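Diguanylate cyclase TpbB (Pseudomonas aeruginosa, PDB 4IOB) catalyses the condensation of two GTP molecules into the second messenger cyclic di-GMP, the chain here being its cytoplasmic GGDEF catalytic domain. Local coordinates at residues Q27-F32 and A84-G89. Numbering follows the deposited sequence.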
loop_
_atom_site.group_PDB
_atom_site.type_symbol
_atom_site.label_atom_id
_atom_site.label_comp_id
_atom_site.label_asym_id
_atom_site.label_seq_id
_atom_site.Cartn_x
_atom_site.Cartn_y
_atom_site.Cartn_z
ATOM N N GLN A 27 3.730 0.785 18.221
ATOM C CA GLN A 27 2.630 0.582 17.288
ATOM C C GLN A 27 3.143 0.311 15.880
ATOM O O GLN A 27 4.194 0.815 15.483
ATOM C CB GLN A 27 1.693 1.793 17.278
ATOM C CG GLN A 27 0.991 2.042 18.602
ATOM C CD GLN A 27 -0.241 2.913 18.454
ATOM O OE1 GLN A 27 -0.394 3.631 17.464
ATOM N NE2 GLN A 27 -1.130 2.851 19.439
ATOM N N LEU A 28 2.398 -0.493 15.130
ATOM C CA LEU A 28 2.737 -0.772 13.741
ATOM C C LEU A 28 1.484 -0.708 12.881
ATOM O O LEU A 28 0.375 -0.930 13.367
ATOM C CB LEU A 28 3.410 -2.140 13.607
ATOM C CG LEU A 28 2.521 -3.380 13.707
ATOM C CD1 LEU A 28 1.574 -3.454 12.518
ATOM C CD2 LEU A 28 3.378 -4.635 13.781
ATOM N N ALA A 29 1.663 -0.398 11.602
ATOM C CA ALA A 29 0.537 -0.274 10.691
ATOM C C ALA A 29 0.759 -1.065 9.408
ATOM O O ALA A 29 1.890 -1.236 8.954
ATOM C CB ALA A 29 0.270 1.189 10.373
ATOM N N VAL A 30 -0.336 -1.552 8.836
ATOM C CA VAL A 30 -0.300 -2.210 7.542
ATOM C C VAL A 30 -1.152 -1.418 6.563
ATOM O O VAL A 30 -2.347 -1.217 6.786
ATOM C CB VAL A 30 -0.832 -3.652 7.621
ATOM C CG1 VAL A 30 -1.028 -4.221 6.224
ATOM C CG2 VAL A 30 0.112 -4.523 8.434
ATOM N N LEU A 31 -0.527 -0.958 5.485
ATOM C CA LEU A 31 -1.228 -0.210 4.453
ATOM C C LEU A 31 -1.384 -1.056 3.198
ATOM O O LEU A 31 -0.443 -1.716 2.760
ATOM C CB LEU A 31 -0.467 1.068 4.101
ATOM C CG LEU A 31 -0.605 2.287 5.011
ATOM C CD1 LEU A 31 -0.272 1.943 6.453
ATOM C CD2 LEU A 31 0.281 3.411 4.493
ATOM N N PHE A 32 -2.582 -1.029 2.627
ATOM C CA PHE A 32 -2.861 -1.695 1.364
ATOM C C PHE A 32 -3.060 -0.656 0.276
ATOM O O PHE A 32 -3.869 0.259 0.429
ATOM C CB PHE A 32 -4.139 -2.514 1.479
ATOM C CG PHE A 32 -3.907 -3.973 1.712
ATOM C CD1 PHE A 32 -4.256 -4.898 0.744
ATOM C CD2 PHE A 32 -3.347 -4.421 2.895
ATOM C CE1 PHE A 32 -4.052 -6.248 0.952
ATOM C CE2 PHE A 32 -3.138 -5.770 3.109
ATOM C CZ PHE A 32 -3.492 -6.685 2.134
ATOM N N ALA A 84 6.587 0.082 10.541
ATOM C CA ALA A 84 7.027 -0.285 11.880
ATOM C C ALA A 84 8.448 0.201 12.138
ATOM O O ALA A 84 9.323 0.061 11.283
ATOM C CB ALA A 84 6.936 -1.791 12.073
ATOM N N PRO A 85 8.680 0.779 13.326
ATOM C CA PRO A 85 7.639 0.965 14.324
ATOM C C PRO A 85 6.945 2.314 14.169
ATOM O O PRO A 85 7.586 3.301 13.807
ATOM C CB PRO A 85 8.422 0.928 15.636
ATOM C CG PRO A 85 9.767 1.475 15.281
ATOM C CD PRO A 85 9.992 1.244 13.807
ATOM N N LEU A 86 5.644 2.349 14.437
ATOM C CA LEU A 86 4.883 3.593 14.382
ATOM C C LEU A 86 4.691 4.184 15.774
ATOM O O LEU A 86 4.463 3.457 16.741
ATOM C CB LEU A 86 3.522 3.374 13.716
ATOM C CG LEU A 86 3.483 3.427 12.189
ATOM C CD1 LEU A 86 2.064 3.213 11.685
ATOM C CD2 LEU A 86 4.036 4.752 11.687
ATOM N N ALA A 87 4.784 5.505 15.866
ATOM C CA ALA A 87 4.590 6.202 17.131
ATOM C C ALA A 87 3.118 6.534 17.340
ATOM O O ALA A 87 2.681 6.782 18.464
ATOM C CB ALA A 87 5.434 7.466 17.175
ATOM N N SER A 88 2.358 6.539 16.249
ATOM C CA SER A 88 0.933 6.843 16.310
ATOM C C SER A 88 0.261 6.638 14.957
ATOM O O SER A 88 0.929 6.543 13.927
ATOM C CB SER A 88 0.712 8.279 16.788
ATOM O OG SER A 88 1.243 9.209 15.861
ATOM N N GLY A 89 -1.067 6.573 14.969
ATOM C CA GLY A 89 -1.837 6.395 13.746
ATOM C C GLY A 89 -1.742 7.593 12.823
ATOM O O GLY A 89 -1.869 7.463 11.605
#
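An antiparallel strand pair in the central sheet of the GGDEF domain comes to its end where Gln27 faces Leu86. The two residues form a hydrogen-bonded pair, with CA atoms 4.8 Å apart. Leu86 N donates to Gln27 O. In return Gln27 N gives a weak bond to Leu86 O, at 3.1 Å and bent to 135°. Between these bonds and Ala84 the chain turns a corner at Pro85, which follows a cis peptide bond. Ahead of that corner, Ala84 CB lies against Leu28 CB at 3.9 Å. Beyond CB the Leu28 side chain turns from Ala84 toward helices 7-23 and 133-150. The side chains of Gln27 and Leu86 leave the same face of the sheet, with their CB atoms 4.3 Å apart. In Leu86, CG is anti to the carbonyl carbon (chi1 -84°), which turns CD1 toward strand 27-35. It is modelled too close to the Ala29 methyl for the detail of that approach to be relied on. The amide of Gln27 ends beside the start of the next helix, with OE1 3.7 Å from CA of Ser88, the N-cap residue. Farther along strand 27-35, backbone bonds join Ala29 to Leu83 and Leu31 to Val81. Strand 119-126 pairs with its other edge. Helix 89-102 packs on the Ala29 and Leu86 face through Ala92. Helices 7-23 and 133-150 pack on the opposite face, against Leu28 and Val30.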